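Local coordinates for protein oxidized polyvinyl alcohol hydrolase (Pseudomonas sp. VM15C, PDB 3WWC) that hydrolyses beta-diketones such as 4,6-nonanedione and oxidized polyvinyl alcohol, the second step in the breakdown of polyvinyl alcohol, at residues K257-C262 with R269-D274; S74-L79 with D108-G113; V81-A86 with W305-T310; H141-E146 with G236-P241. The protein carries 1 engineered substitution. All coordinates share one frame; numbering follows the deposited sequence.

Contact 1. Residues K257-C262 with R269-D274. With BUA (butanoic acid), chain D.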
loop_
_atom_site.group_PDB
_atom_site.type_symbol
_atom_site.label_atom_id
_atom_site.label_comp_id
_atom_site.label_asym_id
_atom_site.label_seq_id
_atom_site.Cartn_x
_atom_site.Cartn_y
_atom_site.Cartn_z
ATOM N N LYS A 257 4.142 -15.524 11.761
ATOM C CA LYS A 257 2.831 -15.190 12.248
ATOM C C LYS A 257 2.106 -14.094 11.441
ATOM O O LYS A 257 1.087 -13.578 11.878
ATOM C CB LYS A 257 2.901 -14.717 13.699
ATOM C CG LYS A 257 3.490 -15.725 14.691
ATOM C CD LYS A 257 2.608 -16.942 14.819
ATOM C CE LYS A 257 2.492 -17.380 16.279
ATOM N NZ LYS A 257 3.817 -17.388 16.972
ATOM N N ASP A 258 2.618 -13.758 10.255
ATOM C CA ASP A 258 1.980 -12.737 9.442
ATOM C C ASP A 258 0.852 -13.420 8.647
ATOM O O ASP A 258 1.018 -13.832 7.501
ATOM C CB ASP A 258 3.037 -12.093 8.536
ATOM C CG ASP A 258 2.497 -10.848 7.808
ATOM O OD1 ASP A 258 1.303 -10.527 7.996
ATOM O OD2 ASP A 258 3.261 -10.221 7.017
ATOM N N LEU A 259 -0.295 -13.521 9.333
ATOM C CA LEU A 259 -1.501 -14.232 8.868
ATOM C C LEU A 259 -2.667 -13.425 9.366
ATOM O O LEU A 259 -2.503 -12.681 10.322
ATOM C CB LEU A 259 -1.583 -15.606 9.545
ATOM C CG LEU A 259 -0.366 -16.527 9.403
ATOM C CD1 LEU A 259 -0.408 -17.700 10.399
ATOM C CD2 LEU A 259 -0.330 -17.037 7.963
ATOM N N TRP A 260 -3.827 -13.573 8.752
ATOM C CA TRP A 260 -5.010 -12.833 9.207
ATOM C C TRP A 260 -6.194 -13.767 9.322
ATOM O O TRP A 260 -6.473 -14.541 8.408
ATOM C CB TRP A 260 -5.360 -11.693 8.218
ATOM C CG TRP A 260 -6.636 -10.870 8.524
ATOM C CD1 TRP A 260 -7.819 -10.860 7.812
ATOM C CD2 TRP A 260 -6.798 -9.913 9.569
ATOM N NE1 TRP A 260 -8.702 -9.946 8.358
ATOM C CE2 TRP A 260 -8.100 -9.357 9.438
ATOM C CE3 TRP A 260 -5.972 -9.471 10.607
ATOM C CZ2 TRP A 260 -8.593 -8.379 10.311
ATOM C CZ3 TRP A 260 -6.458 -8.497 11.481
ATOM C CH2 TRP A 260 -7.762 -7.963 11.325
ATOM N N ASN A 261 -6.876 -13.680 10.458
ATOM C CA ASN A 261 -8.085 -14.483 10.658
ATOM C C ASN A 261 -9.273 -13.535 10.547
ATOM O O ASN A 261 -9.366 -12.539 11.264
ATOM C CB ASN A 261 -8.109 -15.101 12.048
ATOM C CG ASN A 261 -6.989 -16.110 12.248
ATOM O OD1 ASN A 261 -6.324 -16.117 13.285
ATOM N ND2 ASN A 261 -6.773 -16.941 11.275
ATOM N N CYS A 262 -10.169 -13.891 9.647
ATOM C CA CYS A 262 -11.384 -13.143 9.417
ATOM C C CYS A 262 -12.362 -13.460 10.564
ATOM O O CYS A 262 -12.170 -14.416 11.306
ATOM C CB CYS A 262 -11.952 -13.594 8.085
ATOM S SG CYS A 262 -11.117 -12.789 6.664
ATOM N N ARG A 269 -13.704 -17.066 14.401
ATOM C CA ARG A 269 -12.597 -16.627 13.533
ATOM C C ARG A 269 -12.086 -17.766 12.655
ATOM O O ARG A 269 -12.226 -18.943 12.996
ATOM C CB ARG A 269 -11.421 -16.097 14.377
ATOM C CG ARG A 269 -11.718 -15.048 15.472
ATOM C CD ARG A 269 -11.967 -13.663 14.942
ATOM N NE ARG A 269 -10.791 -13.058 14.300
ATOM C CZ ARG A 269 -9.908 -12.257 14.902
ATOM N NH1 ARG A 269 -10.038 -11.942 16.191
ATOM N NH2 ARG A 269 -8.899 -11.735 14.203
ATOM N N PHE A 270 -11.480 -17.433 11.510
ATOM C CA PHE A 270 -10.933 -18.466 10.625
ATOM C C PHE A 270 -9.825 -17.883 9.743
ATOM O O PHE A 270 -9.888 -16.731 9.354
ATOM C CB PHE A 270 -12.024 -19.115 9.761
ATOM C CG PHE A 270 -12.646 -18.199 8.748
ATOM C CD1 PHE A 270 -12.238 -18.237 7.417
ATOM C CD2 PHE A 270 -13.623 -17.279 9.124
ATOM C CE1 PHE A 270 -12.795 -17.365 6.471
ATOM C CE2 PHE A 270 -14.191 -16.399 8.184
ATOM C CZ PHE A 270 -13.773 -16.444 6.855
ATOM N N LEU A 271 -8.812 -18.673 9.443
ATOM C CA LEU A 271 -7.698 -18.164 8.621
ATOM C C LEU A 271 -8.135 -17.762 7.206
ATOM O O LEU A 271 -8.660 -18.575 6.475
ATOM C CB LEU A 271 -6.603 -19.236 8.542
ATOM C CG LEU A 271 -5.345 -18.855 7.724
ATOM C CD1 LEU A 271 -4.626 -17.677 8.409
ATOM C CD2 LEU A 271 -4.402 -20.062 7.614
ATOM N N CYS A 272 -7.917 -16.503 6.799
ATOM C CA CYS A 272 -8.345 -16.104 5.446
ATOM C C CYS A 272 -7.237 -15.459 4.632
ATOM O O CYS A 272 -7.442 -15.135 3.455
ATOM C CB CYS A 272 -9.529 -15.123 5.499
ATOM S SG CYS A 272 -9.253 -13.632 6.485
ATOM N N ALA A 273 -6.081 -15.233 5.261
ATOM C CA ALA A 273 -4.981 -14.647 4.508
ATOM C C ALA A 273 -3.641 -15.034 5.105
ATOM O O ALA A 273 -3.494 -15.061 6.329
ATOM C CB ALA A 273 -5.105 -13.148 4.469
ATOM N N ASP A 274 -2.696 -15.336 4.225
ATOM C CA ASP A 274 -1.338 -15.687 4.624
ATOM C C ASP A 274 -0.482 -14.743 3.782
ATOM O O ASP A 274 -0.515 -14.793 2.560
ATOM C CB ASP A 274 -1.059 -17.144 4.247
ATOM C CG ASP A 274 0.359 -17.575 4.591
ATOM O OD1 ASP A 274 1.227 -16.689 4.807
ATOM O OD2 ASP A 274 0.617 -18.810 4.660
HETATM C C1 BUA D . -7.760 -10.251 2.963
HETATM C C2 BUA D . -8.975 -10.803 2.216
HETATM C C3 BUA D . -9.657 -11.872 3.075
HETATM C C4 BUA D . -10.911 -12.371 2.356
HETATM O O1 BUA D . -11.002 -12.136 1.131
HETATM O O2 BUA D . -11.757 -12.977 3.049
HETATM O O HOH W 1 3.124 -15.518 6.710
#
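C262 and C272 are joined across two antiparallel strands by a disulfide, SG to SG 2.1 Å, with a torsion of 85° about the S-S bond. At the C262 end, its CB sits over the face of the F270 ring, 3.9 Å from the centroid. A chi1 of 67° places CG of F270 between its backbone N and carbonyl carbon, and this turns the ring back onto C262. Were F270 an alanine, C262 CB would probably lose the ring face it rests on, with a gap opened on that side of the disulfide. At the C272 end, C272 SG comes 3.4 Å from W260 CD1 and approaches the indole obliquely. R269 can be followed outward: its CB packs 3.6 Å from C262 O, and CD passes the same oxygen at 3.7 Å. Bends at chi2 and chi3 then fold the chain back, and R269 NE makes a weak 3.4 Å bond to N261 O and R269 NH2 a firmer one of 3.1 Å to that same oxygen, which lies at the edge of the guanidinium. Between the strands, W260 O accepts from both A273 N and C272 N, the latter at 2.9 Å. Farther along, CD2 of L259 rests beside the D274 carboxylate, itself paired with R220. D258 OD1 is hydrogen-bonded to H303 ND1 and OD2 to S201 OG, consistent with the Asp-His pair of a serine hydrolase. This is a beta hairpin with a classic bulge, C272 and A273 both facing W260, and its cross-strand disulfide and W260 line the pockets that hold butanoic acid.

Contact 2. Residues S74-L79 with D108-G113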
loop_
_atom_site.group_PDB
_atom_site.type_symbol
_atom_site.label_atom_id
_atom_site.label_comp_id
_atom_site.label_asym_id
_atom_site.label_seq_id
_atom_site.Cartn_x
_atom_site.Cartn_y
_atom_site.Cartn_z
ATOM N N SER A 74 -8.060 2.697 13.093
ATOM C CA SER A 74 -8.549 3.906 12.453
ATOM C C SER A 74 -7.453 4.683 11.740
ATOM O O SER A 74 -6.260 4.413 11.933
ATOM C CB SER A 74 -9.231 4.829 13.484
ATOM O OG SER A 74 -8.251 5.333 14.391
ATOM N N THR A 75 -7.849 5.607 10.884
ATOM C CA THR A 75 -6.844 6.465 10.244
ATOM C C THR A 75 -6.123 7.234 11.359
ATOM O O THR A 75 -4.903 7.391 11.314
ATOM C CB THR A 75 -7.502 7.384 9.233
ATOM O OG1 THR A 75 -7.909 6.588 8.107
ATOM C CG2 THR A 75 -6.504 8.466 8.766
ATOM N N ASN A 76 -6.855 7.735 12.360
ATOM C CA ASN A 76 -6.181 8.428 13.475
ATOM C C ASN A 76 -5.217 7.520 14.208
ATOM O O ASN A 76 -4.101 7.963 14.590
ATOM C CB ASN A 76 -7.243 9.008 14.408
ATOM C CG ASN A 76 -6.635 9.634 15.656
ATOM O OD1 ASN A 76 -5.804 10.531 15.554
ATOM N ND2 ASN A 76 -7.050 9.163 16.837
ATOM N N ASP A 77 -5.582 6.256 14.391
ATOM C CA ASP A 77 -4.660 5.310 15.036
ATOM C C ASP A 77 -3.369 5.206 14.176
ATOM O O ASP A 77 -2.267 5.355 14.670
ATOM C CB ASP A 77 -5.240 3.897 15.131
ATOM C CG ASP A 77 -6.369 3.746 16.119
ATOM O OD1 ASP A 77 -6.434 4.524 17.090
ATOM O OD2 ASP A 77 -7.160 2.776 15.916
ATOM N N ASN A 78 -3.533 4.964 12.890
ATOM C CA ASN A 78 -2.387 4.811 11.995
ATOM C C ASN A 78 -1.515 6.043 12.025
ATOM O O ASN A 78 -0.298 5.948 11.860
ATOM C CB ASN A 78 -2.944 4.536 10.606
ATOM C CG ASN A 78 -1.882 4.474 9.544
ATOM O OD1 ASN A 78 -1.574 5.481 8.911
ATOM N ND2 ASN A 78 -1.277 3.288 9.366
ATOM N N LEU A 79 -2.105 7.212 12.227
ATOM C CA LEU A 79 -1.351 8.448 12.238
ATOM C C LEU A 79 -0.756 8.833 13.591
ATOM O O LEU A 79 0.297 9.507 13.633
ATOM C CB LEU A 79 -2.276 9.618 11.798
ATOM C CG LEU A 79 -2.636 9.618 10.337
ATOM C CD1 LEU A 79 -3.801 10.597 10.091
ATOM C CD2 LEU A 79 -1.376 10.094 9.525
ATOM N N ASP A 108 -15.075 9.647 8.793
ATOM C CA ASP A 108 -14.695 9.747 10.188
ATOM C C ASP A 108 -13.333 9.089 10.369
ATOM O O ASP A 108 -13.220 7.876 10.253
ATOM C CB ASP A 108 -15.747 9.025 11.043
ATOM C CG ASP A 108 -15.440 9.124 12.527
ATOM O OD1 ASP A 108 -14.322 9.577 12.883
ATOM O OD2 ASP A 108 -16.319 8.751 13.350
ATOM N N PRO A 109 -12.290 9.881 10.642
ATOM C CA PRO A 109 -10.954 9.288 10.816
ATOM C C PRO A 109 -10.782 8.482 12.065
ATOM O O PRO A 109 -9.740 7.874 12.273
ATOM C CB PRO A 109 -10.024 10.510 10.757
ATOM C CG PRO A 109 -10.914 11.548 11.567
ATOM C CD PRO A 109 -12.281 11.349 10.880
ATOM N N ASN A 110 -11.813 8.421 12.914
ATOM C CA ASN A 110 -11.721 7.618 14.144
ATOM C C ASN A 110 -12.401 6.268 14.028
ATOM O O ASN A 110 -12.224 5.430 14.898
ATOM C CB ASN A 110 -12.297 8.415 15.323
ATOM C CG ASN A 110 -11.473 9.644 15.565
ATOM O OD1 ASN A 110 -10.307 9.520 15.849
ATOM N ND2 ASN A 110 -12.034 10.810 15.374
ATOM N N ILE A 111 -13.182 6.036 12.984
ATOM C CA ILE A 111 -13.799 4.725 12.787
ATOM C C ILE A 111 -12.705 3.683 12.733
ATOM O O ILE A 111 -11.664 3.884 12.038
ATOM C CB ILE A 111 -14.635 4.684 11.462
ATOM C CG1 ILE A 111 -16.022 5.322 11.698
ATOM C CG2 ILE A 111 -14.764 3.232 10.911
ATOM C CD1 ILE A 111 -16.978 4.364 12.487
ATOM N N ARG A 112 -12.897 2.581 13.452
ATOM C CA ARG A 112 -11.929 1.484 13.470
ATOM C C ARG A 112 -12.456 0.372 12.567
ATOM O O ARG A 112 -12.312 0.500 11.350
ATOM C CB ARG A 112 -11.692 1.046 14.925
ATOM C CG ARG A 112 -10.763 2.022 15.643
ATOM C CD ARG A 112 -10.618 1.686 17.132
ATOM N NE ARG A 112 -9.564 2.585 17.620
ATOM C CZ ARG A 112 -9.360 2.908 18.887
ATOM N NH1 ARG A 112 -10.151 2.416 19.857
ATOM N NH2 ARG A 112 -8.353 3.724 19.193
ATOM N N GLY A 113 -13.024 -0.715 13.081
ATOM C CA GLY A 113 -13.525 -1.719 12.162
ATOM C C GLY A 113 -15.017 -1.626 11.838
ATOM O O GLY A 113 -15.465 -2.386 10.993
HETATM O O HOH W 2 -9.228 6.765 16.484
HETATM O O HOH W 3 -11.263 5.822 10.152
#
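The turn D108-I111, of type I, presents P109 O to the start of helix 75-80, where N76 N donates to it at 2.9 Å and 167°. S74 is the N-cap residue: its OG accepts from D77 N at 2.8 Å, while its CB presses on the turn, 3.0 Å from I111 O. D77 answers R112, whose chain, extended from CG to NE, brings the guanidinium side-on to the carboxylate. R112 NH2 meets D77 OD1 at 3.0 Å and R112 NE meets D77 OD2 at 3.0 Å, each oxygen offering its syn lone pair, with the two planes 28° apart. D77 OD2 has a second donor, S74 N, 3.0 Å away and reaching it from above the carboxylate plane; together these bonds limit how the carboxylate can turn. With an alanine at D77, the R112 guanidinium would probably be left without its charged mate and S74 N without its acceptor. A water links S74 OG, N76 ND2 and N110 OD1. The reciprocal bonds of S74 and D77 form a capping box, here extended by a side-on salt bridge that ties the first turn of the helix to the loop following strand 96-100.

Contact 3. Residues V81-A86 with W305-T310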
loop_
_atom_site.group_PDB
_atom_site.type_symbol
_atom_site.label_atom_id
_atom_site.label_comp_id
_atom_site.label_asym_id
_atom_site.label_seq_id
_atom_site.Cartn_x
_atom_site.Cartn_y
_atom_site.Cartn_z
ATOM N N VAL A 81 -0.992 6.684 16.933
ATOM C CA VAL A 81 -0.764 5.713 18.001
ATOM C C VAL A 81 0.501 4.945 17.680
ATOM O O VAL A 81 0.641 4.397 16.568
ATOM C CB VAL A 81 -1.957 4.749 18.126
ATOM C CG1 VAL A 81 -1.617 3.608 19.136
ATOM C CG2 VAL A 81 -3.197 5.559 18.548
ATOM N N ALA A 82 1.447 4.917 18.628
ATOM C CA ALA A 82 2.712 4.276 18.363
ATOM C C ALA A 82 2.650 2.846 17.873
ATOM O O ALA A 82 3.384 2.476 16.945
ATOM C CB ALA A 82 3.599 4.346 19.630
ATOM N N ARG A 83 1.800 2.017 18.487
ATOM C CA ARG A 83 1.700 0.615 18.091
ATOM C C ARG A 83 1.086 0.442 16.711
ATOM O O ARG A 83 1.185 -0.609 16.137
ATOM C CB ARG A 83 0.866 -0.189 19.106
ATOM C CG ARG A 83 1.603 -0.698 20.327
ATOM C CD ARG A 83 0.636 -1.633 21.103
ATOM N NE ARG A 83 -0.224 -2.328 20.125
ATOM C CZ ARG A 83 -1.409 -1.896 19.680
ATOM N NH1 ARG A 83 -1.955 -0.756 20.122
ATOM N NH2 ARG A 83 -2.022 -2.588 18.721
ATOM N N SER A 84 0.496 1.507 16.175
ATOM C CA SER A 84 -0.130 1.476 14.854
ATOM C C SER A 84 0.725 2.183 13.820
ATOM O O SER A 84 0.309 2.309 12.670
ATOM C CB SER A 84 -1.517 2.135 14.899
ATOM O OG SER A 84 -2.432 1.397 15.767
ATOM N N GLY A 85 1.867 2.688 14.243
ATOM C CA GLY A 85 2.798 3.340 13.308
ATOM C C GLY A 85 3.063 4.805 13.501
ATOM O O GLY A 85 4.073 5.324 13.016
ATOM N N ALA A 86 2.146 5.486 14.178
ATOM C CA ALA A 86 2.241 6.951 14.413
ATOM C C ALA A 86 2.836 7.626 13.182
ATOM O O ALA A 86 3.807 8.366 13.241
ATOM C CB ALA A 86 3.093 7.219 15.662
ATOM N N TRP A 305 1.462 -3.138 12.145
ATOM C CA TRP A 305 2.528 -2.233 11.716
ATOM C C TRP A 305 3.805 -2.700 12.386
ATOM O O TRP A 305 3.771 -3.136 13.534
ATOM C CB TRP A 305 2.221 -0.815 12.201
ATOM C CG TRP A 305 3.042 0.209 11.463
ATOM C CD1 TRP A 305 4.336 0.642 11.763
ATOM C CD2 TRP A 305 2.683 0.816 10.236
ATOM N NE1 TRP A 305 4.771 1.465 10.775
ATOM C CE2 TRP A 305 3.782 1.592 9.816
ATOM C CE3 TRP A 305 1.533 0.781 9.447
ATOM C CZ2 TRP A 305 3.782 2.330 8.613
ATOM C CZ3 TRP A 305 1.508 1.502 8.264
ATOM C CH2 TRP A 305 2.647 2.279 7.845
ATOM N N PRO A 306 4.956 -2.573 11.724
ATOM C CA PRO A 306 6.279 -2.966 12.257
ATOM C C PRO A 306 6.355 -2.516 13.716
ATOM O O PRO A 306 6.143 -1.339 14.025
ATOM C CB PRO A 306 7.235 -2.195 11.347
ATOM C CG PRO A 306 6.556 -2.492 9.973
ATOM C CD PRO A 306 5.064 -2.169 10.304
ATOM N N GLN A 307 6.671 -3.482 14.593
ATOM C CA GLN A 307 6.654 -3.243 16.024
ATOM C C GLN A 307 7.995 -2.999 16.661
ATOM O O GLN A 307 8.070 -2.286 17.684
ATOM C CB GLN A 307 6.020 -4.446 16.728
ATOM C CG GLN A 307 4.544 -4.657 16.366
ATOM C CD GLN A 307 3.654 -3.568 16.907
ATOM O OE1 GLN A 307 3.058 -2.790 16.141
ATOM N NE2 GLN A 307 3.548 -3.481 18.220
ATOM N N LEU A 308 9.021 -3.602 16.096
ATOM C CA LEU A 308 10.362 -3.409 16.629
ATOM C C LEU A 308 10.948 -2.087 16.088
ATOM O O LEU A 308 11.064 -1.901 14.864
ATOM C CB LEU A 308 11.271 -4.580 16.223
ATOM C CG LEU A 308 10.777 -5.953 16.662
ATOM C CD1 LEU A 308 11.583 -7.042 15.879
ATOM C CD2 LEU A 308 10.886 -6.074 18.193
ATOM N N ASN A 309 11.360 -1.193 16.987
ATOM C CA ASN A 309 11.953 0.100 16.571
ATOM C C ASN A 309 11.104 0.735 15.500
ATOM O O ASN A 309 11.590 1.136 14.444
ATOM C CB ASN A 309 13.388 -0.139 16.079
ATOM C CG ASN A 309 14.260 -0.751 17.157
ATOM O OD1 ASN A 309 14.290 -0.221 18.270
ATOM N ND2 ASN A 309 14.972 -1.821 16.851
ATOM N N THR A 310 9.825 0.862 15.812
ATOM C CA THR A 310 8.849 1.374 14.854
ATOM C C THR A 310 9.211 2.668 14.182
ATOM O O THR A 310 9.182 2.749 12.958
ATOM C CB THR A 310 7.494 1.540 15.522
ATOM O OG1 THR A 310 7.071 0.267 16.014
ATOM C CG2 THR A 310 6.434 2.060 14.492
HETATM O O HOH W 4 5.223 0.545 18.158
HETATM O O HOH W 5 -0.275 -2.148 14.226
#
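G85, just past the 3-10 turn A82-S84, lies against the W305 indole in the loop that leads into helix 310-322 of this alpha/beta-hydrolase fold. G85 CA is over one face of the W305 ring, 3.6 Å from the centroid of the five-membered ring and 15° off the normal, a CH-pi contact whose closest atom is W305 CD1 at 3.5 Å. S84 O comes within 3.7 Å of W305 CG, and P306 CD occupies the face opposite G85, leaving the indole sandwiched. With CG anti to the backbone N (chi1 -163°), W305 swings its ring across to meet the turn. A CB on G85 would run into W305 CD2; separately, at a phi of 116° it would be jammed against the carbonyl O of S84. T310 adds its CG2 methyl, 4.0 Å from G85 CA, and its OG1 donates to P306 O at 2.7 Å. Two waters complete the seam: one gives protons to A82 O and to T310 OG1, the other gives one to R83 O and accepts from W305 N, so one bridges backbone to the T310 hydroxyl and the other backbone to backbone. W305 NE1 is hydrogen-bonded to N314 of helix 310-322, and G85 O accepts from Q311 of the same helix. The indole also touches N78 of helix 75-80 and I200 of strand 196-200, so it fills a junction between two helices and the central sheet.

Contact 4. Residues H141-E146 with G236-P241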
loop_
_atom_site.group_PDB
_atom_site.type_symbol
_atom_site.label_atom_id
_atom_site.label_comp_id
_atom_site.label_asym_id
_atom_site.label_seq_id
_atom_site.Cartn_x
_atom_site.Cartn_y
_atom_site.Cartn_z
ATOM N N HIS A 141 -15.385 -6.126 -13.895
ATOM C CA HIS A 141 -15.104 -4.773 -14.352
ATOM C C HIS A 141 -13.811 -4.196 -13.790
ATOM O O HIS A 141 -13.147 -3.403 -14.429
ATOM C CB HIS A 141 -16.241 -3.802 -14.000
ATOM C CG HIS A 141 -15.920 -2.394 -14.388
ATOM N ND1 HIS A 141 -15.505 -2.065 -15.666
ATOM C CD2 HIS A 141 -15.863 -1.251 -13.666
ATOM C CE1 HIS A 141 -15.196 -0.781 -15.713
ATOM N NE2 HIS A 141 -15.402 -0.263 -14.514
ATOM N N TRP A 142 -13.465 -4.609 -12.581
ATOM C CA TRP A 142 -12.267 -4.078 -11.957
ATOM C C TRP A 142 -11.008 -4.710 -12.477
ATOM O O TRP A 142 -9.917 -4.375 -12.023
ATOM C CB TRP A 142 -12.398 -4.192 -10.425
ATOM C CG TRP A 142 -13.682 -3.520 -9.956
ATOM C CD1 TRP A 142 -14.692 -4.112 -9.244
ATOM C CD2 TRP A 142 -14.081 -2.133 -10.132
ATOM N NE1 TRP A 142 -15.686 -3.196 -8.951
ATOM C CE2 TRP A 142 -15.332 -1.976 -9.486
ATOM C CE3 TRP A 142 -13.483 -1.018 -10.745
ATOM C CZ2 TRP A 142 -16.011 -0.733 -9.438
ATOM C CZ3 TRP A 142 -14.137 0.207 -10.689
ATOM C CH2 TRP A 142 -15.406 0.339 -10.034
ATOM N N LYS A 143 -11.125 -5.623 -13.443
ATOM C CA LYS A 143 -9.922 -6.178 -14.058
ATOM C C LYS A 143 -9.138 -5.080 -14.755
ATOM O O LYS A 143 -7.937 -5.180 -14.864
ATOM C CB LYS A 143 -10.243 -7.242 -15.115
ATOM C CG LYS A 143 -10.612 -8.514 -14.517
ATOM C CD LYS A 143 -10.990 -9.506 -15.639
ATOM C CE LYS A 143 -11.072 -10.900 -15.100
ATOM N NZ LYS A 143 -11.349 -11.794 -16.277
ATOM N N ASN A 144 -9.776 -4.020 -15.241
ATOM C CA ASN A 144 -8.913 -3.035 -15.861
ATOM C C ASN A 144 -9.353 -1.601 -15.595
ATOM O O ASN A 144 -9.159 -0.710 -16.420
ATOM C CB ASN A 144 -8.708 -3.332 -17.374
ATOM C CG ASN A 144 -7.671 -4.499 -17.641
ATOM O OD1 ASN A 144 -6.451 -4.319 -17.536
ATOM N ND2 ASN A 144 -8.190 -5.693 -17.980
ATOM N N ASP A 145 -9.931 -1.395 -14.422
ATOM C CA ASP A 145 -10.329 -0.085 -13.940
ATOM C C ASP A 145 -9.719 -0.030 -12.530
ATOM O O ASP A 145 -10.034 -0.876 -11.691
ATOM C CB ASP A 145 -11.854 0.044 -13.855
ATOM C CG ASP A 145 -12.306 1.463 -13.478
ATOM O OD1 ASP A 145 -11.754 2.120 -12.541
ATOM O OD2 ASP A 145 -13.271 1.922 -14.116
ATOM N N GLU A 146 -8.884 0.983 -12.298
ATOM C CA GLU A 146 -8.167 1.143 -11.027
ATOM C C GLU A 146 -9.091 1.231 -9.850
ATOM O O GLU A 146 -8.724 0.843 -8.737
ATOM C CB GLU A 146 -7.280 2.396 -11.078
ATOM C CG GLU A 146 -8.071 3.694 -11.158
ATOM C CD GLU A 146 -7.173 4.926 -11.313
ATOM O OE1 GLU A 146 -6.098 4.959 -10.696
ATOM O OE2 GLU A 146 -7.544 5.872 -12.058
ATOM N N GLY A 236 -4.472 -6.484 -8.912
ATOM C CA GLY A 236 -4.091 -5.588 -10.006
ATOM C C GLY A 236 -4.876 -5.766 -11.276
ATOM O O GLY A 236 -5.936 -6.351 -11.280
ATOM N N PRO A 237 -4.387 -5.157 -12.334
ATOM C CA PRO A 237 -5.031 -5.270 -13.641
ATOM C C PRO A 237 -4.926 -6.758 -14.014
ATOM O O PRO A 237 -4.056 -7.465 -13.504
ATOM C CB PRO A 237 -4.076 -4.453 -14.543
ATOM C CG PRO A 237 -3.384 -3.526 -13.634
ATOM C CD PRO A 237 -3.177 -4.302 -12.377
ATOM N N TYR A 238 -5.819 -7.233 -14.874
ATOM C CA TYR A 238 -5.667 -8.578 -15.460
ATOM C C TYR A 238 -5.566 -8.485 -17.014
ATOM O O TYR A 238 -6.466 -7.951 -17.667
ATOM C CB TYR A 238 -6.826 -9.520 -15.174
ATOM C CG TYR A 238 -6.550 -10.824 -15.886
ATOM C CD1 TYR A 238 -5.541 -11.675 -15.446
ATOM C CD2 TYR A 238 -7.183 -11.111 -17.103
ATOM C CE1 TYR A 238 -5.145 -12.777 -16.206
ATOM C CE2 TYR A 238 -6.799 -12.204 -17.860
ATOM C CZ TYR A 238 -5.780 -13.030 -17.405
ATOM O OH TYR A 238 -5.399 -14.138 -18.131
ATOM N N PRO A 239 -4.438 -8.897 -17.590
ATOM C CA PRO A 239 -3.228 -9.423 -16.933
ATOM C C PRO A 239 -2.473 -8.257 -16.313
ATOM O O PRO A 239 -2.782 -7.087 -16.592
ATOM C CB PRO A 239 -2.425 -10.046 -18.081
ATOM C CG PRO A 239 -2.887 -9.276 -19.277
ATOM C CD PRO A 239 -4.325 -8.999 -19.065
ATOM N N LEU A 240 -1.479 -8.572 -15.482
ATOM C CA LEU A 240 -0.648 -7.539 -14.856
ATOM C C LEU A 240 0.065 -6.842 -16.005
ATOM O O LEU A 240 0.315 -7.439 -17.067
ATOM C CB LEU A 240 0.391 -8.184 -13.928
ATOM C CG LEU A 240 -0.216 -8.859 -12.699
ATOM C CD1 LEU A 240 0.929 -9.575 -11.958
ATOM C CD2 LEU A 240 -0.857 -7.838 -11.785
ATOM N N PRO A 241 0.413 -5.572 -15.815
ATOM C CA PRO A 241 1.099 -4.836 -16.886
ATOM C C PRO A 241 2.442 -5.418 -17.294
ATOM O O PRO A 241 3.190 -5.914 -16.463
ATOM C CB PRO A 241 1.200 -3.422 -16.339
ATOM C CG PRO A 241 0.965 -3.520 -14.861
ATOM C CD PRO A 241 0.164 -4.759 -14.607
HETATM O O HOH W 6 -8.568 -6.103 -10.232
HETATM O O HOH W 7 -4.024 -5.441 -18.405
#
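The Y238 ring carries P239 CD over one face, and K143 runs alongside the Y238 side chain, the two pointing the same way with K143 CG 4.0 Å from Y238 CB. NZ of K143 stands obliquely to the ring and is salt-bridged to E140, while Y238 OH is hydrogen-bonded to D209 O. In the adjoining turn, W142 has H141 CD2 over one face and D145 OD1 at its edge, and its ring stacks with W124. The N144 amide spans the seam. With CG of N144 anti to the carbonyl carbon (chi1 -78°), N144 ND2 reaches Y238 O at 2.9 Å with an N-H...O angle of 155°, the oxygen being somewhat out of the amide plane. At the other end of the amide, N144 OD1 takes a proton from a water that also bonds P239 O, and N144 OD1 lies 3.8 Å from P237 CB. Y238 N donates to K143 O at 2.9 Å, and P237 CA adds a 3.2 Å CH...O contact to that same oxygen. A second water lies within bonding distance of both W142 O and G236 O. P237 in turn packs on L188 and F189 of helix 178-189. The two loops are therefore held by neutral hydrogen bonds and aliphatic packing, with donor and acceptor ends of the N144 amide both in use, which probably limits how it can turn.

Overall arrangement
From the N terminus, contact 2 opens on helix 75-80 and closes on the loop after strand 96-100. Before it closes, contact 3 opens at 81-86, so the two cross, and they also touch, D77 and N78 packing against S84 and W305. Contact 3 then stays open until 305-310, and contacts 4 and 1 nest inside its loop, one after the other. Contact 4 joins 141-146, just ahead of helix 148-160, to the loop before strand 247-253; it lies across the chain's centre from contact 3. Contact 1 closes a short hairpin between strand 247-253 and helix 275-288, its centre about 20 Å from that of contact 3.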